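Anthranilate-CoA ligase (Stigmatella aurantiaca, PDB 4WV3) belongs to the ANL superfamily of AMP-binding enzymes and pairs a large N-terminal region with a smaller C-terminal domain. Local coordinates at residues A[64-69]-A[88-93]; A[111-116]-A[132-137]; A[193-198]-A[370-375]; A[351-356]-A[363-368]. All coordinates share one frame; numbering follows the deposited sequence.

Interaction 1: residues A[64-69]-A[88-93]; sequences GLLTLD and VGINTL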
# COMPACT_ATOMS: atom_id res chain seq x y z
N GLY A 64 -3.08 -11.70 15.81
CA GLY A 64 -2.02 -11.65 14.83
C GLY A 64 -2.33 -12.43 13.57
O GLY A 64 -2.72 -13.59 13.64
N LEU A 65 -2.15 -11.79 12.42
CA LEU A 65 -2.36 -12.44 11.14
C LEU A 65 -1.13 -12.28 10.25
O LEU A 65 -0.95 -11.26 9.60
CB LEU A 65 -3.60 -11.86 10.44
CG LEU A 65 -3.97 -12.44 9.08
CD1 LEU A 65 -4.09 -13.95 9.15
CD2 LEU A 65 -5.26 -11.82 8.56
N LEU A 66 -0.29 -13.31 10.23
CA LEU A 66 0.95 -13.28 9.46
C LEU A 66 1.02 -14.44 8.48
O LEU A 66 1.59 -15.49 8.78
CB LEU A 66 2.16 -13.29 10.39
CG LEU A 66 3.54 -13.20 9.74
CD1 LEU A 66 3.68 -11.91 8.95
CD2 LEU A 66 4.63 -13.31 10.79
N THR A 67 0.44 -14.26 7.30
CA THR A 67 0.47 -15.29 6.27
C THR A 67 0.40 -14.70 4.87
O THR A 67 0.16 -13.51 4.70
CB THR A 67 -0.67 -16.32 6.47
OG1 THR A 67 -0.60 -17.31 5.43
CG2 THR A 67 -2.02 -15.64 6.44
N LEU A 68 0.61 -15.56 3.87
CA LEU A 68 0.62 -15.13 2.47
C LEU A 68 -0.77 -14.70 2.01
O LEU A 68 -1.78 -15.06 2.62
CB LEU A 68 1.11 -16.28 1.59
CG LEU A 68 2.42 -16.95 2.00
CD1 LEU A 68 2.69 -18.18 1.15
CD2 LEU A 68 3.58 -15.97 1.91
N ASP A 69 -0.82 -13.92 0.93
CA ASP A 69 -2.09 -13.56 0.30
C ASP A 69 -2.74 -14.88 -0.07
O ASP A 69 -2.24 -15.61 -0.93
CB ASP A 69 -1.86 -12.65 -0.90
CG ASP A 69 -1.76 -11.18 -0.51
OD1 ASP A 69 -1.42 -10.90 0.65
OD2 ASP A 69 -2.03 -10.32 -1.37
N VAL A 88 -4.70 -7.81 13.07
CA VAL A 88 -3.38 -7.21 12.88
C VAL A 88 -2.67 -7.83 11.68
O VAL A 88 -2.02 -8.86 11.79
CB VAL A 88 -2.50 -7.36 14.14
CG1 VAL A 88 -1.19 -6.61 13.97
CG2 VAL A 88 -3.25 -6.87 15.37
N GLY A 89 -2.81 -7.19 10.52
CA GLY A 89 -2.18 -7.65 9.30
C GLY A 89 -0.70 -7.30 9.27
O GLY A 89 -0.34 -6.13 9.13
N ILE A 90 0.15 -8.31 9.38
CA ILE A 90 1.58 -8.09 9.54
C ILE A 90 2.36 -8.31 8.25
O ILE A 90 2.05 -9.22 7.47
CB ILE A 90 2.15 -8.99 10.66
CG1 ILE A 90 1.26 -8.91 11.90
CG2 ILE A 90 3.58 -8.60 11.01
CD1 ILE A 90 1.71 -9.79 13.04
N ASN A 91 3.37 -7.47 8.03
CA ASN A 91 4.27 -7.59 6.89
C ASN A 91 4.93 -8.97 6.83
O ASN A 91 5.45 -9.47 7.84
CB ASN A 91 5.34 -6.50 6.95
CG ASN A 91 6.16 -6.39 5.67
OD1 ASN A 91 6.46 -7.39 5.02
ND2 ASN A 91 6.54 -5.16 5.32
N THR A 92 4.92 -9.57 5.65
CA THR A 92 5.41 -10.93 5.46
C THR A 92 6.94 -11.01 5.37
O THR A 92 7.54 -12.03 5.72
CB THR A 92 4.72 -11.60 4.24
OG1 THR A 92 3.87 -12.67 4.69
CG2 THR A 92 5.73 -12.16 3.25
N LEU A 93 7.57 -9.92 4.93
CA LEU A 93 9.02 -9.89 4.79
C LEU A 93 9.90 -9.31 5.90
O LEU A 93 11.00 -8.83 5.64
CB LEU A 93 9.44 -9.31 3.43
CG LEU A 93 9.16 -10.13 2.17
CD1 LEU A 93 9.28 -11.63 2.44
CD2 LEU A 93 7.81 -9.78 1.56
O HOH W 1 -0.03 -11.13 6.90

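Interaction 2: residues A[111-116]-A[132-137]; sequences LIVHQE and EHIVVI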
# COMPACT_ATOMS: atom_id res chain seq x y z
N LEU A 111 -1.93 -15.97 17.54
CA LEU A 111 -1.29 -15.66 16.27
C LEU A 111 -1.65 -16.67 15.19
O LEU A 111 -1.52 -17.88 15.40
CB LEU A 111 0.23 -15.61 16.42
CG LEU A 111 1.01 -15.46 15.11
CD1 LEU A 111 0.76 -14.10 14.48
CD2 LEU A 111 2.50 -15.71 15.31
N ILE A 112 -2.12 -16.18 14.05
CA ILE A 112 -2.37 -17.03 12.89
C ILE A 112 -1.23 -16.83 11.89
O ILE A 112 -1.12 -15.78 11.27
CB ILE A 112 -3.71 -16.70 12.23
CG1 ILE A 112 -4.85 -16.83 13.25
CG2 ILE A 112 -3.95 -17.61 11.04
CD1 ILE A 112 -6.21 -16.46 12.70
N VAL A 113 -0.39 -17.85 11.75
CA VAL A 113 0.82 -17.72 10.95
C VAL A 113 0.96 -18.87 9.95
O VAL A 113 0.51 -19.98 10.19
CB VAL A 113 2.07 -17.65 11.87
CG1 VAL A 113 2.27 -18.97 12.61
CG2 VAL A 113 3.32 -17.28 11.07
N HIS A 114 1.56 -18.58 8.80
CA HIS A 114 1.88 -19.61 7.82
C HIS A 114 3.11 -20.38 8.29
O HIS A 114 3.91 -19.86 9.06
CB HIS A 114 2.11 -19.01 6.44
CG HIS A 114 2.15 -20.02 5.34
ND1 HIS A 114 3.32 -20.58 4.88
CD2 HIS A 114 1.16 -20.58 4.61
CE1 HIS A 114 3.05 -21.44 3.92
NE2 HIS A 114 1.75 -21.46 3.73
N GLN A 115 3.26 -21.61 7.82
CA GLN A 115 4.33 -22.49 8.29
C GLN A 115 5.74 -22.00 7.92
O GLN A 115 6.71 -22.32 8.60
CB GLN A 115 4.12 -23.92 7.78
CG GLN A 115 4.24 -24.07 6.27
CD GLN A 115 4.01 -25.50 5.81
OE1 GLN A 115 3.45 -26.32 6.54
NE2 GLN A 115 4.46 -25.81 4.60
N GLU A 116 5.85 -21.21 6.85
CA GLU A 116 7.16 -20.77 6.38
C GLU A 116 7.69 -19.59 7.18
O GLU A 116 8.84 -19.18 7.03
CB GLU A 116 7.13 -20.44 4.89
CG GLU A 116 6.55 -19.08 4.56
CD GLU A 116 6.82 -18.68 3.12
OE1 GLU A 116 6.15 -19.21 2.20
OE2 GLU A 116 7.71 -17.83 2.91
N GLU A 132 -0.41 -16.92 23.68
CA GLU A 132 -0.76 -18.24 24.20
C GLU A 132 -0.94 -19.29 23.10
O GLU A 132 -0.40 -20.39 23.19
CB GLU A 132 -2.03 -18.17 25.05
CG GLU A 132 -1.90 -17.34 26.31
CD GLU A 132 -3.02 -17.61 27.30
OE1 GLU A 132 -3.42 -18.78 27.45
OE2 GLU A 132 -3.52 -16.64 27.92
N HIS A 133 -1.70 -18.94 22.07
CA HIS A 133 -2.03 -19.90 21.02
C HIS A 133 -1.51 -19.49 19.65
O HIS A 133 -1.77 -18.38 19.18
CB HIS A 133 -3.54 -20.12 20.96
CG HIS A 133 -4.15 -20.53 22.27
ND1 HIS A 133 -4.94 -19.68 23.02
CD2 HIS A 133 -4.07 -21.68 22.97
CE1 HIS A 133 -5.33 -20.30 24.11
NE2 HIS A 133 -4.81 -21.52 24.11
N ILE A 134 -0.78 -20.39 19.01
CA ILE A 134 -0.29 -20.17 17.65
C ILE A 134 -0.96 -21.14 16.68
O ILE A 134 -0.73 -22.34 16.74
CB ILE A 134 1.23 -20.33 17.57
CG1 ILE A 134 1.93 -19.28 18.44
CG2 ILE A 134 1.70 -20.21 16.12
CD1 ILE A 134 3.44 -19.36 18.40
N VAL A 135 -1.79 -20.60 15.79
CA VAL A 135 -2.46 -21.41 14.78
C VAL A 135 -1.68 -21.35 13.47
O VAL A 135 -1.38 -20.27 12.96
CB VAL A 135 -3.90 -20.94 14.53
CG1 VAL A 135 -4.54 -21.76 13.43
CG2 VAL A 135 -4.71 -21.03 15.81
N VAL A 136 -1.35 -22.52 12.93
CA VAL A 136 -0.47 -22.60 11.77
C VAL A 136 -1.21 -22.97 10.48
O VAL A 136 -1.94 -23.96 10.44
CB VAL A 136 0.68 -23.59 12.00
CG1 VAL A 136 1.57 -23.68 10.77
CG2 VAL A 136 1.49 -23.18 13.22
N ILE A 137 -1.00 -22.17 9.44
CA ILE A 137 -1.56 -22.45 8.12
C ILE A 137 -0.53 -23.18 7.27
O ILE A 137 0.60 -22.71 7.12
CB ILE A 137 -1.97 -21.16 7.40
CG1 ILE A 137 -2.95 -20.36 8.25
CG2 ILE A 137 -2.56 -21.48 6.04
CD1 ILE A 137 -3.22 -18.97 7.72

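Interaction 3: residues A[193-198]-A[370-375]; sequences PLTAQL and SETAAL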
# COMPACT_ATOMS: atom_id res chain seq x y z
N PRO A 193 -16.39 0.71 4.78
CA PRO A 193 -17.35 1.03 3.73
C PRO A 193 -17.20 2.47 3.22
O PRO A 193 -17.57 2.76 2.09
CB PRO A 193 -18.70 0.86 4.43
CG PRO A 193 -18.41 1.11 5.86
CD PRO A 193 -17.04 0.55 6.09
N LEU A 194 -16.65 3.34 4.06
CA LEU A 194 -16.43 4.74 3.68
C LEU A 194 -15.40 4.88 2.57
O LEU A 194 -15.64 5.54 1.57
CB LEU A 194 -16.03 5.57 4.90
CG LEU A 194 -17.16 6.06 5.81
CD1 LEU A 194 -16.59 6.76 7.04
CD2 LEU A 194 -18.09 6.98 5.04
N THR A 195 -14.23 4.26 2.76
CA THR A 195 -13.20 4.28 1.73
C THR A 195 -13.65 3.53 0.48
O THR A 195 -13.30 3.90 -0.64
CB THR A 195 -11.87 3.68 2.22
OG1 THR A 195 -12.10 2.37 2.75
CG2 THR A 195 -11.25 4.56 3.30
N ALA A 196 -14.43 2.47 0.69
CA ALA A 196 -14.94 1.67 -0.42
C ALA A 196 -15.90 2.48 -1.29
O ALA A 196 -15.96 2.29 -2.50
CB ALA A 196 -15.63 0.42 0.10
N GLN A 197 -16.63 3.39 -0.66
CA GLN A 197 -17.59 4.23 -1.37
C GLN A 197 -16.92 5.46 -1.95
O GLN A 197 -17.07 5.76 -3.13
CB GLN A 197 -18.73 4.64 -0.44
CG GLN A 197 -19.85 5.40 -1.15
CD GLN A 197 -20.60 4.54 -2.14
OE1 GLN A 197 -21.02 3.42 -1.83
NE2 GLN A 197 -20.77 5.05 -3.36
N LEU A 198 -16.17 6.18 -1.11
CA LEU A 198 -15.57 7.45 -1.50
C LEU A 198 -14.58 7.35 -2.66
O LEU A 198 -14.55 8.22 -3.53
CB LEU A 198 -14.89 8.12 -0.30
CG LEU A 198 -15.83 8.63 0.80
CD1 LEU A 198 -15.04 9.27 1.94
CD2 LEU A 198 -16.85 9.60 0.23
N SER A 370 -10.50 14.21 6.61
CA SER A 370 -11.14 12.93 6.29
C SER A 370 -11.93 12.34 7.45
O SER A 370 -11.60 12.55 8.61
CB SER A 370 -10.07 11.93 5.84
OG SER A 370 -10.56 10.60 5.91
N GLU A 371 -12.98 11.59 7.12
CA GLU A 371 -13.73 10.85 8.12
C GLU A 371 -13.24 9.41 8.19
O GLU A 371 -13.73 8.61 8.99
CB GLU A 371 -15.23 10.88 7.81
CG GLU A 371 -15.88 12.23 8.07
CD GLU A 371 -17.39 12.19 7.92
OE1 GLU A 371 -17.89 11.38 7.11
OE2 GLU A 371 -18.08 12.96 8.63
N THR A 372 -12.26 9.08 7.35
CA THR A 372 -11.70 7.74 7.32
C THR A 372 -10.32 7.71 7.96
O THR A 372 -9.69 6.66 8.07
CB THR A 372 -11.60 7.20 5.88
OG1 THR A 372 -10.62 7.95 5.15
CG2 THR A 372 -12.95 7.32 5.18
N ALA A 373 -9.84 8.88 8.38
CA ALA A 373 -8.54 9.00 9.00
C ALA A 373 -8.56 8.44 10.42
O ALA A 373 -9.57 8.54 11.11
CB ALA A 373 -8.09 10.46 9.01
N ALA A 374 -7.44 7.86 10.83
CA ALA A 374 -7.32 7.33 12.19
C ALA A 374 -7.35 8.47 13.20
O ALA A 374 -7.10 9.62 12.86
CB ALA A 374 -6.04 6.53 12.33
N LEU A 375 -7.68 8.14 14.45
CA LEU A 375 -7.78 9.14 15.50
C LEU A 375 -6.42 9.43 16.11
O LEU A 375 -6.12 10.57 16.48
CB LEU A 375 -8.77 8.68 16.57
CG LEU A 375 -9.79 9.71 17.04
CD1 LEU A 375 -10.27 10.56 15.87
CD2 LEU A 375 -10.97 9.02 17.71

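Interaction 4: residues A[351-356]-A[363-368]; sequences VDDEGK and IGNVLL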
# COMPACT_ATOMS: atom_id res chain seq x y z
N VAL A 351 -0.07 23.93 3.11
CA VAL A 351 0.43 24.96 4.01
C VAL A 351 1.95 24.99 4.07
O VAL A 351 2.61 23.99 3.77
CB VAL A 351 -0.12 24.75 5.44
CG1 VAL A 351 -1.63 24.93 5.46
CG2 VAL A 351 0.27 23.38 5.97
N ASP A 352 2.50 26.13 4.47
CA ASP A 352 3.94 26.25 4.67
C ASP A 352 4.36 25.56 5.96
O ASP A 352 3.54 24.93 6.63
CB ASP A 352 4.38 27.72 4.67
CG ASP A 352 3.53 28.59 5.59
OD1 ASP A 352 2.98 28.07 6.58
OD2 ASP A 352 3.43 29.80 5.32
N ASP A 353 5.63 25.68 6.31
CA ASP A 353 6.16 25.01 7.50
C ASP A 353 5.76 25.70 8.81
O ASP A 353 6.23 25.32 9.88
CB ASP A 353 7.68 24.85 7.40
CG ASP A 353 8.10 23.89 6.31
OD1 ASP A 353 8.18 22.67 6.59
OD2 ASP A 353 8.34 24.34 5.17
N GLU A 354 4.88 26.70 8.71
CA GLU A 354 4.35 27.36 9.89
C GLU A 354 2.82 27.33 9.91
O GLU A 354 2.19 27.88 10.81
CB GLU A 354 4.86 28.80 10.00
CG GLU A 354 5.02 29.49 8.66
CD GLU A 354 4.64 30.96 8.71
OE1 GLU A 354 5.27 31.76 7.99
OE2 GLU A 354 3.71 31.30 9.47
N GLY A 355 2.23 26.70 8.89
CA GLY A 355 0.80 26.43 8.89
C GLY A 355 -0.06 27.31 8.00
O GLY A 355 -1.28 27.11 7.93
N LYS A 356 0.55 28.27 7.32
CA LYS A 356 -0.21 29.18 6.46
C LYS A 356 -0.35 28.65 5.03
O LYS A 356 0.61 28.16 4.44
CB LYS A 356 0.43 30.57 6.44
CG LYS A 356 -0.29 31.56 5.55
CD LYS A 356 0.32 32.95 5.62
CE LYS A 356 -0.43 33.92 4.73
NZ LYS A 356 0.11 35.30 4.83
N ILE A 363 5.05 24.95 -3.55
CA ILE A 363 5.15 23.72 -2.77
C ILE A 363 4.73 23.95 -1.33
O ILE A 363 5.21 24.88 -0.67
CB ILE A 363 6.59 23.18 -2.78
CG1 ILE A 363 7.15 23.18 -4.21
CG2 ILE A 363 6.64 21.78 -2.19
CD1 ILE A 363 8.58 22.72 -4.30
N GLY A 364 3.82 23.11 -0.84
CA GLY A 364 3.35 23.21 0.53
C GLY A 364 3.15 21.84 1.15
O GLY A 364 3.17 20.82 0.45
N ASN A 365 2.96 21.81 2.46
CA ASN A 365 2.70 20.56 3.17
C ASN A 365 1.25 20.14 3.03
O ASN A 365 0.34 20.97 3.06
CB ASN A 365 3.08 20.70 4.65
CG ASN A 365 4.53 21.09 4.85
OD1 ASN A 365 5.42 20.24 4.85
ND2 ASN A 365 4.78 22.38 5.02
N VAL A 366 1.03 18.84 2.87
CA VAL A 366 -0.32 18.31 2.66
C VAL A 366 -1.08 18.10 3.96
O VAL A 366 -0.65 17.35 4.84
CB VAL A 366 -0.29 16.99 1.88
CG1 VAL A 366 -1.68 16.37 1.84
CG2 VAL A 366 0.24 17.22 0.49
N LEU A 367 -2.22 18.77 4.09
CA LEU A 367 -3.14 18.53 5.20
C LEU A 367 -4.44 17.93 4.68
O LEU A 367 -5.11 18.51 3.82
CB LEU A 367 -3.40 19.82 5.97
CG LEU A 367 -2.28 20.27 6.91
CD1 LEU A 367 -2.64 21.59 7.59
CD2 LEU A 367 -2.00 19.20 7.95
N LEU A 368 -4.79 16.76 5.20
CA LEU A 368 -5.96 16.03 4.73
C LEU A 368 -7.10 16.07 5.75
O LEU A 368 -6.89 15.82 6.94
CB LEU A 368 -5.59 14.58 4.41
CG LEU A 368 -6.74 13.61 4.15
CD1 LEU A 368 -7.54 14.03 2.93
CD2 LEU A 368 -6.22 12.19 4.00
O HOH W 2 7.75 19.88 6.91

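Interaction 1: residues A[64-69]-A[88-93]
Leu65 joins Val88 and Ile90 through both of its peptide polar groups, the classic way in which neighbouring parallel strands of a beta-alpha-beta unit are stitched together. Its N donates to Val88 O over 3.0 Å, and its O receives the almost straight N-H of Ile90 (172°). Beyond this pair the two backbones part, and side chains take over. Leu66 carries its CG trans to the backbone N (chi1 -178°), which sends CD1 over the backbone of residues 88-93 to meet Ile90 CB at 3.7 Å. Where the backbones diverge, a water takes the place of direct bonds: it lies 2.9 Å from both Leu65 O and Ile90 O and accepts from Thr67 N at 3.2 Å. Leu65 packs on Trp73 and Ser76 of helix 71-83, the connection between the two strands, while Ile90 meets Tyr99, Ile102 and Leu103 of helix 96-105. The Tyr99 hydroxyl is also hydrogen-bonded to Asn91 O. The side chain of Asn91, about 9 Å from the bound 5'-O-[(S)-[(2-aminobenzoyl)oxy](hydroxy)phosphoryl]adenosine, closes an Asx turn, with OD1 accepting from Leu93 N at 2.8 Å.

Interaction 2: residues A[111-116]-A[132-137]
Residues Leu111 to His114 run parallel to Ile134 to Ile137; the axes of these short strand segments approach to 4.6 Å and are inclined by 27°, and five backbone hydrogen bonds alternate between the two segments. These are the two strands of a beta-alpha-beta unit whose connection contains helix 118-122. The bonds begin with Leu111 N to His133 O and close with Gln115 N to Ile137 O at 3.0 Å. Side chains then zip up the two faces separately. On one face the CG2 branch of Ile112 slants across the end of Ile137, reaching CD1 at 3.7 Å. On the other, Val113 holds CG1 between its backbone N and carbonyl carbon (chi1 66°), a setting that places this methyl 3.8 Å from Ile134 CG2; CG2 of Val136 is a looser neighbour of the same methyl. Leu118 and Ile121 of helix 118-122 pack against the Val113 face. Ser76 of helix 71-83 meets Ile112, and Phe148 of helix 148-152 meets Ile137. At the end of the pairing, Ile137 O sits over one face of the His114 imidazole toward its rim, 3.3 Å from CD2. The same ring also accepts a bond from the backbone just beyond: Glu116 N donates to His114 ND1 at 3.3 Å, from 29° outside the ring plane.

Interaction 3: residues A[193-198]-A[370-375]
Thr372 OG1, hydrogen-bonded to both Asn322 OD1 and Tyr346 OH, belongs to a side chain whose other branch is pressed against Leu194 and Thr195. The architecture is a helix packed on a loop: helix 191-204 on one side, and on the other the chain that follows strand 364-369. The loop is shaped by an ST turn, in which Ser370 OG accepts from Thr372 N at 2.7 Å with an angle of 151°. Ser370 OG is also hydrogen-bonded to Asn322 OD1, so one amide oxygen serves two hydroxyls of the loop. With chi1 at 68°, Thr372 tucks OG1 between its own N and carbonyl carbon and turns CG2 to the helix. That methyl enters between neighbouring helix residues, lying 3.6 Å from Leu194 CB and 3.7 Å from Thr195 CG2, with Leu198 CD1 a more distant neighbour. Its oxygen thus goes to Asn322 and Tyr346 and its methyl to the helix. Thr195 behaves likewise, giving OG1 to Asp191 O in the preceding helical turn and its methyl to Thr372, while Phe230 and Phe323 also touch its side chain. At the margin Leu194 CD1 comes within 3.9 Å of Glu371 O. One turn along the helix, Leu198 N donates to Leu194 O at 2.8 Å.

Interaction 4: residues A[351-356]-A[363-368]
The Asp353 carboxylate and the Asn365 amide stand nearly perpendicular, their planes 82° apart, and a water bridges them instead of a direct bond. It donates to Asp353 OD1 at 2.8 Å and to Asn365 OD1 at 3.1 Å. Lys398 NZ, from strand 392-401, is hydrogen-bonded to the same Asn365 OD1, so this oxygen has two donors. The amide's other end turns inward: ND2 donates to Val351 O at 3.0 Å, tilted 33° from the carbonyl plane. Val351 O thereby accepts twice, since Asn365 N donates to it as well. The return bond runs from Val351 N to Asn365 O at 3.0 Å. Beside the backbone pair, Val351 CG2 meets Leu367 CD1 at 3.8 Å, the two side chains crossing at about a right angle. The turn that follows is organised by Asp352, whose OD1 accepts from Glu354 N, closing an Asx turn. Gly355 there has a positive phi (104°), which suits glycine. The whole is a hydrogen-bonded antiparallel pair at the mouth of the loop joining strands 347-351 and 364-369, a beta-hairpin arrangement within an antiparallel sheet.

Overall arrangement
Interactions 1 and 2 hold the same parallel sheet: strands 62-66 and 110-114 are neighbours in it, and Leu66 N probably bonds to Ile112 O between them. Both are buried and rest on regular backbone bonding, yet interaction 1 lies at an edge strand and gives way to water, whereas interaction 2 stays paired to its end. Interaction 4, across the chain's centre from both, shows antiparallel pairing at a partly buried site, where polar side chains and water supplement the backbone. Interaction 3 is also buried but relies on methyl and aliphatic packing between its segments; residues 370-375 follow directly on strand 364-369, and interaction 4 is nested in the long loop that interaction 3 closes between residues 198 and 370.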